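Local structure of NADH oxidoreductase (Mesorhizobium loti, 3PI7) at residues S9-L14 with I42-P47; V169-A174 with F237-T242; P192-R197 with I208-V213. The protein probably binds NADPH and acts as an oxidoreductase on NAD(P)H, perhaps as a quinone reductase, with a GroES-like fold joined to a Rossmann fold. All coordinates share one frame; numbering follows the deposited sequence.

Contact 1: S9-L14 with I42-P47; sequences SEMKAL and IAVPAP
Met11 and Ile42 form the hydrogen-bonded pair of a two-stranded antiparallel sheet, in which strand 10-16, close to the N-terminus, runs beside the end of strand 37-43. Two backbone bonds join this pair: Met11 N gives to Ile42 O at 2.8 Å, and Ile42 N gives to Met11 O at 2.9 Å. A third follows where the second chain leaves the strand, as Val44 N donates to Ser9 O at 2.9 Å; the donor stands well above the carbonyl plane, 55° out of it. Between these bonds Glu10 and Ala43 form a non-hydrogen-bonded pair whose side chains diverge.

The selenomethionine side chain of Met11 does most of the packing. Its CG lies between the backbone N and the carbonyl carbon (chi1 62°), and from there the extended chain reaches across the second segment. CB rests on Val44 CG2 at 3.7 Å, while CE sits 3.6 Å from Ile42 CD1. The Met11 and Pro45 side chains cross at about a right angle, with Met11 CE 3.7 Å from Pro45 CD.

Further out, Met11 and Val44 pack on Tyr123 of strand 123-127, and Val44 and Pro45 on Leu53 of strand 51-56, so the two-stranded sheet lies against these strands of the mixed sheet. Glu10, whose side chain leads away from 42-47, makes a salt bridge from OE2 to Arg41 NE.

Contact 2: V169-A174 with F237-T242; sequences VMTAGA and FLDAVT
Thr171 and Asp239 meet where two neighbouring parallel strands of the Rossmann sheet, 167-170 and 236-239, run out into loops. The tight part is here. Thr171 OG1, set between its backbone N and carbonyl carbon (chi1 47°), donates to the anti lone pair of Asp239 OD1 at 2.7 Å. The same oxygen accepts Val241 N from above the carboxylate plane, an Asx turn, and Thr242 N on the syn side, so three donors grip it; Trp259 NE1 binds OD2 and helps to fix the carboxylate's rotation. Thr171 CB also presses on Val241 CG2 at 3.6 Å.

The Phe237 ring continues this packing. Its edge faces Val169 O and Thr171 N, CE1 touches Thr171 CG2, and Asp239 CB lies over one face, toward its rim; Trp259 stacks with it from outside the pair.

Packing is looser beyond Thr171, where Ala172 CB is 4.1 Å from Ala240 CB and both Ala172 and Val241 are partly exposed. The backbones also diverge toward this end: Leu238 N bonds Val169 O at 2.8 Å, but Thr171 N reaches Leu238 O at a longer 3.3 Å. One water bridges the two chains, donating to Leu238 O at 2.8 Å and to Thr171 O at 2.6 Å.

Contact 3: P192-R197 with I208-V213; sequences PIVTVR and IGAAHV
Pro192 O is gripped by two successive amides of the facing segment, His212 N at 3.1 Å and Ala211 N at 2.8 Å. The first bond is nearly straight (166°) and lies in the carbonyl plane, whereas the second is bent and weak. They open the parallel pairing of a beta-alpha-beta unit of the Rossmann fold, in which helix 202-208 links strand 191-196 to strand 212-215, the outermost strand on this side of the sheet within the chain. Val194 N then bonds back to His212 O at 2.8 Å, so that His212 uses both its N and its O on the same neighbouring strand.

Ile193 and His212 project side by side from one face, with Ile193 CG1 3.9 Å from His212 CD2. The imidazole is held by groups beyond the two strands: NE2 hydrogen-bonds to Glu232, and ND1 to a glycerol probably from the crystallisation liquor.

On the other face Val194 and Val213 point the same way, and Val213 CG1, anti to its N (chi1 -175°), touches both methyls of Val196, CG1 and CG2, each at 3.8 Å. Ile202 and Leu205 of the linking helix cover Val213 from beyond. At the start of 208-213, Gly209, the first residue to leave helical geometry, has positive phi and closes a Schellman motif; the chain then comes back past the proline ring, where Pro192 CD lies 3.4 Å from Gly209 O.

In the fold
Contacts 2 and 3 belong to one parallel sheet and touch: strands 167-170 and 191-196 are neighbours, with Met170 N 2.8 Å from Ile193 O and Gly173 N 2.9 Å from Thr195 O, both probable hydrogen bonds. Their centres are about 10 Å apart, and along the chain contact 3 is nested within the loop that contact 2 closes. Contact 1 lies on the opposite side of the chain's centre, beside the strands of the GroES-like part, its centre about 37 Å from that of contact 2 and about 43 Å from that of contact 3. No cofactor is bound; in Rossmann folds the loops after the parallel strands, such as those of contact 2, commonly line the dinucleotide site.

Contact 1: S9-L14 with I42-P47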
ATOM      1  N   SER A   9     -10.621  33.785  34.504  1.00 16.58           N
ATOM      2  CA  SER A   9     -11.816  33.256  33.877  1.00 17.14           C
ATOM      3  C   SER A   9     -11.814  33.606  32.381  1.00 17.53           C
ATOM      4  O   SER A   9     -12.613  33.059  31.649  1.00 17.02           O
ATOM      5  CB  SER A   9     -13.075  33.748  34.577  1.00 21.67           C
ATOM      6  OG  SER A   9     -13.152  35.153  34.590  1.00 33.56           O
ATOM      7  N   GLU A  10     -10.913  34.500  31.937  1.00 14.49           N
ATOM      8  CA  GLU A  10     -10.818  34.898  30.534  1.00 15.23           C
ATOM      9  C   GLU A  10      -9.388  34.734  30.062  1.00 16.58           C
ATOM     10  O   GLU A  10      -8.454  34.886  30.848  1.00 16.89           O
ATOM     11  CB  GLU A  10     -11.293  36.354  30.403  1.00 16.85           C
ATOM     12  CG  GLU A  10     -11.444  36.882  28.994  1.00 24.56           C
ATOM     13  CD  GLU A  10     -12.237  38.170  28.928  1.00 39.47           C
ATOM     14  OE1 GLU A  10     -13.347  38.216  29.504  1.00 32.10           O
ATOM     15  OE2 GLU A  10     -11.741  39.138  28.310  1.00 30.85           O
HETATM   16  N   MSE A  11      -9.210  34.470  28.780  1.00 12.63           N
HETATM   17  CA  MSE A  11      -7.848  34.326  28.227  1.00 10.97           C
HETATM   18  C   MSE A  11      -7.771  34.756  26.773  1.00 15.03           C
HETATM   19  O   MSE A  11      -8.790  34.807  26.080  1.00 16.90           O
HETATM   20  CB  MSE A  11      -7.414  32.849  28.321  1.00  9.47           C
HETATM   21  CG  MSE A  11      -8.333  31.903  27.482  1.00 11.34           C
HETATM   22 SE   MSE A  11      -7.661  30.143  27.459  0.75 11.46          SE
HETATM   23  CE  MSE A  11      -8.808  29.433  26.155  1.00 10.35           C
ATOM     24  N   LYS A  12      -6.564  35.069  26.306  1.00 13.08           N
ATOM     25  CA  LYS A  12      -6.368  35.335  24.896  1.00 13.54           C
ATOM     26  C   LYS A  12      -6.020  34.006  24.230  1.00 14.54           C
ATOM     27  O   LYS A  12      -5.443  33.124  24.870  1.00 12.91           O
ATOM     28  CB  LYS A  12      -5.327  36.428  24.600  1.00 18.58           C
ATOM     29  CG  LYS A  12      -3.928  36.256  25.152  1.00 42.21           C
ATOM     30  CD  LYS A  12      -3.072  37.463  24.748  1.00 56.30           C
ATOM     31  CE  LYS A  12      -1.580  37.257  24.889  1.00 68.58           C
ATOM     32  NZ  LYS A  12      -1.146  37.145  26.303  1.00 77.37           N
ATOM     33  N   ALA A  13      -6.413  33.850  22.959  1.00 11.44           N
ATOM     34  CA  ALA A  13      -6.200  32.619  22.217  1.00 11.11           C
ATOM     35  C   ALA A  13      -6.299  32.878  20.736  1.00 13.78           C
ATOM     36  O   ALA A  13      -6.807  33.938  20.352  1.00 15.82           O
ATOM     37  CB  ALA A  13      -7.241  31.578  22.636  1.00 11.37           C
ATOM     38  N   LEU A  14      -5.797  31.935  19.905  1.00 11.56           N
ATOM     39  CA  LEU A  14      -5.897  31.985  18.427  1.00 11.18           C
ATOM     40  C   LEU A  14      -6.990  31.018  18.065  1.00 15.73           C
ATOM     41  O   LEU A  14      -6.795  29.795  18.160  1.00 14.80           O
ATOM     42  CB  LEU A  14      -4.557  31.629  17.753  1.00 11.38           C
ATOM     43  CG  LEU A  14      -3.350  32.441  18.205  1.00 13.75           C
ATOM     44  CD1 LEU A  14      -2.119  32.006  17.453  1.00 14.21           C
ATOM     45  CD2 LEU A  14      -3.593  33.970  18.029  1.00 14.97           C
ATOM     46  N   ILE A  42     -11.524  34.753  25.212  1.00 16.55           N
ATOM     47  CA  ILE A  42     -12.610  33.814  25.455  1.00 15.60           C
ATOM     48  C   ILE A  42     -12.521  33.282  26.874  1.00 16.10           C
ATOM     49  O   ILE A  42     -11.492  33.409  27.514  1.00 14.70           O
ATOM     50  CB  ILE A  42     -12.589  32.637  24.419  1.00 18.40           C
ATOM     51  CG1 ILE A  42     -11.286  31.822  24.471  1.00 18.97           C
ATOM     52  CG2 ILE A  42     -12.882  33.122  22.982  1.00 20.22           C
ATOM     53  CD1 ILE A  42     -11.487  30.369  23.910  1.00 20.62           C
ATOM     54  N   ALA A  43     -13.588  32.644  27.337  1.00 13.53           N
ATOM     55  CA  ALA A  43     -13.602  32.033  28.649  1.00 14.40           C
ATOM     56  C   ALA A  43     -12.597  30.898  28.732  1.00 16.43           C
ATOM     57  O   ALA A  43     -12.379  30.153  27.767  1.00 15.44           O
ATOM     58  CB  ALA A  43     -15.002  31.508  28.958  1.00 14.89           C
ATOM     59  N   VAL A  44     -11.940  30.798  29.892  1.00 12.30           N
ATOM     60  CA  VAL A  44     -11.016  29.717  30.150  1.00 11.94           C
ATOM     61  C   VAL A  44     -11.863  28.439  30.316  1.00 15.36           C
ATOM     62  O   VAL A  44     -12.829  28.435  31.076  1.00 14.47           O
ATOM     63  CB  VAL A  44     -10.109  30.009  31.377  1.00 14.51           C
ATOM     64  CG1 VAL A  44      -9.292  28.778  31.780  1.00 14.53           C
ATOM     65  CG2 VAL A  44      -9.188  31.199  31.091  1.00 14.10           C
ATOM     66  N   PRO A  45     -11.542  27.354  29.581  1.00 12.80           N
ATOM     67  CA  PRO A  45     -12.326  26.127  29.727  1.00 11.44           C
ATOM     68  C   PRO A  45     -12.087  25.419  31.056  1.00 16.02           C
ATOM     69  O   PRO A  45     -11.096  25.672  31.743  1.00 13.42           O
ATOM     70  CB  PRO A  45     -11.842  25.271  28.555  1.00 12.53           C
ATOM     71  CG  PRO A  45     -10.364  25.686  28.413  1.00 16.50           C
ATOM     72  CD  PRO A  45     -10.428  27.181  28.620  1.00 13.61           C
ATOM     73  N   ALA A  46     -13.018  24.540  31.408  1.00 14.75           N
ATOM     74  CA  ALA A  46     -12.918  23.672  32.578  1.00 16.79           C
ATOM     75  C   ALA A  46     -12.522  22.258  32.113  1.00 19.20           C
ATOM     76  O   ALA A  46     -13.092  21.744  31.151  1.00 17.50           O
ATOM     77  CB  ALA A  46     -14.256  23.632  33.324  1.00 19.00           C
ATOM     78  N   PRO A  47     -11.514  21.648  32.750  1.00 16.02           N
ATOM     79  CA  PRO A  47     -11.135  20.274  32.368  1.00 15.68           C
ATOM     80  C   PRO A  47     -12.192  19.276  32.787  1.00 17.22           C
ATOM     81  O   PRO A  47     -12.817  19.442  33.846  1.00 17.21           O
ATOM     82  CB  PRO A  47      -9.852  20.034  33.150  1.00 16.47           C
ATOM     83  CG  PRO A  47      -9.980  20.899  34.361  1.00 21.20           C
ATOM     84  CD  PRO A  47     -10.724  22.131  33.900  1.00 16.84           C
TER

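Contact 2: V169-A174 with F237-T242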
ATOM      1  N   VAL A 169      14.747   5.905   3.073  1.00  9.68           N
ATOM      2  CA  VAL A 169      14.479   7.147   2.341  1.00  9.40           C
ATOM      3  C   VAL A 169      13.471   8.008   3.079  1.00 13.75           C
ATOM      4  O   VAL A 169      12.510   7.496   3.652  1.00 13.35           O
ATOM      5  CB  VAL A 169      13.993   6.848   0.879  1.00 12.79           C
ATOM      6  CG1 VAL A 169      13.843   8.124   0.047  1.00 11.94           C
ATOM      7  CG2 VAL A 169      14.918   5.875   0.174  1.00 13.88           C
HETATM    8  N   MSE A 170      13.647   9.336   2.952  1.00 12.05           N
HETATM    9  CA  MSE A 170      12.699  10.289   3.525  1.00 10.83           C
HETATM   10  C   MSE A 170      12.526  11.471   2.610  1.00 15.84           C
HETATM   11  O   MSE A 170      13.512  12.030   2.145  1.00 14.93           O
HETATM   12  CB  MSE A 170      13.167  10.796   4.898  1.00 12.04           C
HETATM   13  CG  MSE A 170      13.091   9.725   5.949  1.00 14.18           C
HETATM   14 SE   MSE A 170      13.403  10.416   7.696  0.75 17.02          SE
HETATM   15  CE  MSE A 170      15.287  10.863   7.490  1.00 11.88           C
ATOM     16  N   THR A 171      11.272  11.854   2.349  1.00 13.58           N
ATOM     17  CA  THR A 171      11.009  13.127   1.666  1.00 13.93           C
ATOM     18  C   THR A 171      10.927  14.233   2.734  1.00 18.77           C
ATOM     19  O   THR A 171      10.779  13.937   3.929  1.00 18.19           O
ATOM     20  CB  THR A 171       9.751  13.082   0.839  1.00 17.50           C
ATOM     21  OG1 THR A 171       8.710  12.500   1.612  1.00 16.01           O
ATOM     22  CG2 THR A 171       9.925  12.357  -0.444  1.00 18.12           C
ATOM     23  N   ALA A 172      10.994  15.521   2.318  1.00 19.52           N
ATOM     24  CA  ALA A 172      10.974  16.691   3.226  1.00 18.85           C
ATOM     25  C   ALA A 172      12.132  16.562   4.199  1.00 22.35           C
ATOM     26  O   ALA A 172      11.951  16.637   5.413  1.00 21.66           O
ATOM     27  CB  ALA A 172       9.643  16.792   3.977  1.00 19.69           C
ATOM     28  N   GLY A 173      13.304  16.277   3.652  1.00 19.10           N
ATOM     29  CA  GLY A 173      14.514  16.045   4.427  1.00 17.97           C
ATOM     30  C   GLY A 173      14.889  17.116   5.426  1.00 23.54           C
ATOM     31  O   GLY A 173      15.473  16.813   6.464  1.00 24.64           O
ATOM     32  N   ALA A 174      14.535  18.362   5.159  1.00 20.58           N
ATOM     33  CA  ALA A 174      14.936  19.435   6.064  1.00 21.35           C
ATOM     34  C   ALA A 174      13.960  19.677   7.213  1.00 23.72           C
ATOM     35  O   ALA A 174      14.199  20.578   8.025  1.00 23.26           O
ATOM     36  CB  ALA A 174      15.122  20.710   5.276  1.00 22.94           C
ATOM     37  N   PHE A 237      10.580   3.707   3.088  1.00 10.76           N
ATOM     38  CA  PHE A 237      10.463   5.077   2.599  1.00  9.73           C
ATOM     39  C   PHE A 237       9.437   5.778   3.471  1.00 13.57           C
ATOM     40  O   PHE A 237       8.253   5.426   3.440  1.00 12.68           O
ATOM     41  CB  PHE A 237      10.065   5.054   1.108  1.00 11.43           C
ATOM     42  CG  PHE A 237       9.594   6.353   0.497  1.00 12.57           C
ATOM     43  CD1 PHE A 237      10.113   7.582   0.926  1.00 14.50           C
ATOM     44  CD2 PHE A 237       8.645   6.356  -0.515  1.00 12.89           C
ATOM     45  CE1 PHE A 237       9.659   8.779   0.371  1.00 14.62           C
ATOM     46  CE2 PHE A 237       8.234   7.559  -1.111  1.00 14.66           C
ATOM     47  CZ  PHE A 237       8.769   8.756  -0.687  1.00 12.97           C
ATOM     48  N   LEU A 238       9.899   6.770   4.254  1.00 12.57           N
ATOM     49  CA  LEU A 238       9.047   7.561   5.146  1.00 11.42           C
ATOM     50  C   LEU A 238       8.700   8.807   4.375  1.00 12.77           C
ATOM     51  O   LEU A 238       9.580   9.618   4.063  1.00 12.92           O
ATOM     52  CB  LEU A 238       9.752   7.863   6.495  1.00 11.48           C
ATOM     53  CG  LEU A 238      10.276   6.634   7.255  1.00 13.57           C
ATOM     54  CD1 LEU A 238      11.002   7.059   8.556  1.00 14.84           C
ATOM     55  CD2 LEU A 238       9.140   5.692   7.595  1.00 14.36           C
ATOM     56  N   ASP A 239       7.431   8.933   4.010  1.00  9.27           N
ATOM     57  CA  ASP A 239       7.029  10.008   3.126  1.00 10.10           C
ATOM     58  C   ASP A 239       6.073  11.022   3.756  1.00 14.56           C
ATOM     59  O   ASP A 239       4.938  10.679   4.093  1.00 14.07           O
ATOM     60  CB  ASP A 239       6.364   9.364   1.901  1.00 11.64           C
ATOM     61  CG  ASP A 239       5.850  10.335   0.847  1.00 14.48           C
ATOM     62  OD1 ASP A 239       6.445  11.432   0.698  1.00 14.25           O
ATOM     63  OD2 ASP A 239       4.887   9.976   0.146  1.00 14.69           O
ATOM     64  N   ALA A 240       6.504  12.292   3.816  1.00 13.59           N
ATOM     65  CA  ALA A 240       5.685  13.395   4.326  1.00 14.49           C
ATOM     66  C   ALA A 240       5.036  14.206   3.182  1.00 17.31           C
ATOM     67  O   ALA A 240       4.256  15.136   3.459  1.00 18.50           O
ATOM     68  CB  ALA A 240       6.571  14.354   5.151  1.00 15.25           C
ATOM     69  N   VAL A 241       5.409  13.924   1.920  1.00 11.81           N
ATOM     70  CA  VAL A 241       5.079  14.787   0.800  1.00 12.16           C
ATOM     71  C   VAL A 241       4.012  14.205  -0.109  1.00 16.01           C
ATOM     72  O   VAL A 241       3.062  14.916  -0.447  1.00 14.91           O
ATOM     73  CB  VAL A 241       6.385  15.131   0.015  1.00 15.77           C
ATOM     74  CG1 VAL A 241       6.117  15.965  -1.232  1.00 16.92           C
ATOM     75  CG2 VAL A 241       7.394  15.866   0.911  1.00 15.15           C
ATOM     76  N   THR A 242       4.158  12.914  -0.502  1.00 11.56           N
ATOM     77  CA  THR A 242       3.295  12.241  -1.466  1.00 11.44           C
ATOM     78  C   THR A 242       3.482  12.952  -2.803  1.00 15.52           C
ATOM     79  O   THR A 242       4.568  13.483  -3.055  1.00 15.27           O
ATOM     80  CB  THR A 242       1.821  12.061  -1.014  1.00 14.30           C
ATOM     81  OG1 THR A 242       1.083  13.272  -1.217  1.00 15.62           O
ATOM     82  CG2 THR A 242       1.705  11.581   0.426  1.00 14.60           C
TER
HETATM   83  O   HOH W   1       9.830  12.085   5.416  1.00 24.36           O

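Contact 3: P192-R197 with I208-V213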
ATOM      1  N   PRO A 192      20.569   7.581   5.917  1.00 13.74           N
ATOM      2  CA  PRO A 192      19.379   8.257   5.397  1.00 13.29           C
ATOM      3  C   PRO A 192      19.591   8.786   3.998  1.00 17.58           C
ATOM      4  O   PRO A 192      20.630   9.360   3.694  1.00 16.16           O
ATOM      5  CB  PRO A 192      19.155   9.414   6.393  1.00 13.28           C
ATOM      6  CG  PRO A 192      19.960   9.052   7.594  1.00 18.34           C
ATOM      7  CD  PRO A 192      21.128   8.293   7.079  1.00 15.34           C
ATOM      8  N   ILE A 193      18.564   8.640   3.170  1.00 13.49           N
ATOM      9  CA  ILE A 193      18.547   9.192   1.820  1.00 13.74           C
ATOM     10  C   ILE A 193      17.438  10.197   1.885  1.00 15.36           C
ATOM     11  O   ILE A 193      16.293   9.789   2.079  1.00 12.26           O
ATOM     12  CB  ILE A 193      18.302   8.086   0.768  1.00 16.37           C
ATOM     13  CG1 ILE A 193      19.441   7.048   0.750  1.00 15.95           C
ATOM     14  CG2 ILE A 193      18.023   8.685  -0.640  1.00 14.28           C
ATOM     15  CD1 ILE A 193      18.951   5.663   0.149  1.00 16.21           C
ATOM     16  N   VAL A 194      17.729  11.497   1.733  1.00 13.49           N
ATOM     17  CA  VAL A 194      16.649  12.445   1.890  1.00 13.76           C
ATOM     18  C   VAL A 194      16.566  13.370   0.703  1.00 16.59           C
ATOM     19  O   VAL A 194      17.565  13.619   0.045  1.00 16.13           O
ATOM     20  CB  VAL A 194      16.740  13.252   3.226  1.00 18.03           C
ATOM     21  CG1 VAL A 194      16.847  12.318   4.437  1.00 17.43           C
ATOM     22  CG2 VAL A 194      17.886  14.261   3.212  1.00 18.24           C
ATOM     23  N   THR A 195      15.375  13.873   0.438  1.00 14.84           N
ATOM     24  CA  THR A 195      15.187  14.831  -0.650  1.00 16.19           C
ATOM     25  C   THR A 195      14.894  16.221  -0.084  1.00 21.62           C
ATOM     26  O   THR A 195      14.200  16.356   0.937  1.00 23.04           O
ATOM     27  CB  THR A 195      14.072  14.393  -1.614  1.00 19.86           C
ATOM     28  OG1 THR A 195      12.845  14.494  -0.904  1.00 23.10           O
ATOM     29  CG2 THR A 195      14.286  12.968  -2.185  1.00 21.08           C
ATOM     30  N   VAL A 196      15.423  17.250  -0.752  1.00 17.10           N
ATOM     31  CA  VAL A 196      15.209  18.671  -0.430  1.00 17.75           C
ATOM     32  C   VAL A 196      14.799  19.446  -1.692  1.00 21.97           C
ATOM     33  O   VAL A 196      14.925  18.920  -2.785  1.00 21.59           O
ATOM     34  CB  VAL A 196      16.462  19.313   0.220  1.00 22.40           C
ATOM     35  CG1 VAL A 196      16.787  18.652   1.545  1.00 23.07           C
ATOM     36  CG2 VAL A 196      17.662  19.274  -0.717  1.00 22.39           C
ATOM     37  N   ARG A 197      14.394  20.718  -1.541  1.00 21.90           N
ATOM     38  CA  ARG A 197      14.037  21.624  -2.649  1.00 23.03           C
ATOM     39  C   ARG A 197      15.087  22.736  -2.808  1.00 29.11           C
ATOM     40  O   ARG A 197      15.033  23.497  -3.777  1.00 28.34           O
ATOM     41  CB  ARG A 197      12.656  22.259  -2.410  1.00 24.52           C
ATOM     42  CG  ARG A 197      11.518  21.253  -2.463  1.00 35.04           C
ATOM     43  CD  ARG A 197      10.176  21.848  -2.091  1.00 43.78           C
ATOM     44  N   ILE A 208      24.400  16.498   9.874  1.00 21.61           N
ATOM     45  CA  ILE A 208      23.746  15.774  10.959  1.00 21.59           C
ATOM     46  C   ILE A 208      23.701  14.252  10.699  1.00 23.86           C
ATOM     47  O   ILE A 208      23.322  13.497  11.597  1.00 23.97           O
ATOM     48  CB  ILE A 208      22.348  16.358  11.277  1.00 26.24           C
ATOM     49  CG1 ILE A 208      21.477  16.469  10.031  1.00 26.76           C
ATOM     50  CG2 ILE A 208      22.502  17.724  11.986  1.00 28.01           C
ATOM     51  CD1 ILE A 208      20.047  16.452  10.317  1.00 35.36           C
ATOM     52  N   GLY A 209      24.078  13.809   9.497  1.00 18.40           N
ATOM     53  CA  GLY A 209      24.164  12.375   9.240  1.00 17.75           C
ATOM     54  C   GLY A 209      23.491  11.797   8.025  1.00 20.42           C
ATOM     55  O   GLY A 209      23.464  10.576   7.892  1.00 19.75           O
ATOM     56  N   ALA A 210      22.920  12.636   7.133  1.00 16.47           N
ATOM     57  CA  ALA A 210      22.292  12.055   5.945  1.00 15.56           C
ATOM     58  C   ALA A 210      23.365  11.513   5.019  1.00 18.68           C
ATOM     59  O   ALA A 210      24.398  12.166   4.835  1.00 18.56           O
ATOM     60  CB  ALA A 210      21.439  13.075   5.232  1.00 15.93           C
ATOM     61  N   ALA A 211      23.173  10.280   4.522  1.00 15.65           N
ATOM     62  CA  ALA A 211      24.139   9.667   3.591  1.00 15.70           C
ATOM     63  C   ALA A 211      23.997  10.282   2.217  1.00 18.31           C
ATOM     64  O   ALA A 211      24.993  10.487   1.524  1.00 19.81           O
ATOM     65  CB  ALA A 211      23.919   8.162   3.515  1.00 16.64           C
ATOM     66  N   HIS A 212      22.751  10.549   1.808  1.00 15.36           N
ATOM     67  CA  HIS A 212      22.457  11.182   0.523  1.00 14.66           C
ATOM     68  C   HIS A 212      21.446  12.288   0.708  1.00 16.59           C
ATOM     69  O   HIS A 212      20.454  12.111   1.417  1.00 15.20           O
ATOM     70  CB  HIS A 212      21.893  10.135  -0.473  1.00 13.71           C
ATOM     71  CG  HIS A 212      22.861   9.052  -0.829  1.00 15.45           C
ATOM     72  ND1 HIS A 212      23.676   9.157  -1.944  1.00 17.30           N
ATOM     73  CD2 HIS A 212      23.087   7.858  -0.230  1.00 15.74           C
ATOM     74  CE1 HIS A 212      24.365   8.024  -1.988  1.00 16.26           C
ATOM     75  NE2 HIS A 212      24.072   7.229  -0.961  1.00 15.23           N
ATOM     76  N   VAL A 213      21.641  13.398  -0.002  1.00 14.97           N
ATOM     77  CA  VAL A 213      20.704  14.515   0.046  1.00 15.07           C
ATOM     78  C   VAL A 213      20.475  14.878  -1.395  1.00 20.12           C
ATOM     79  O   VAL A 213      21.410  15.298  -2.063  1.00 20.80           O
ATOM     80  CB  VAL A 213      21.153  15.722   0.921  1.00 18.98           C
ATOM     81  CG1 VAL A 213      20.041  16.781   0.988  1.00 18.96           C
ATOM     82  CG2 VAL A 213      21.522  15.270   2.317  1.00 17.84           C
TER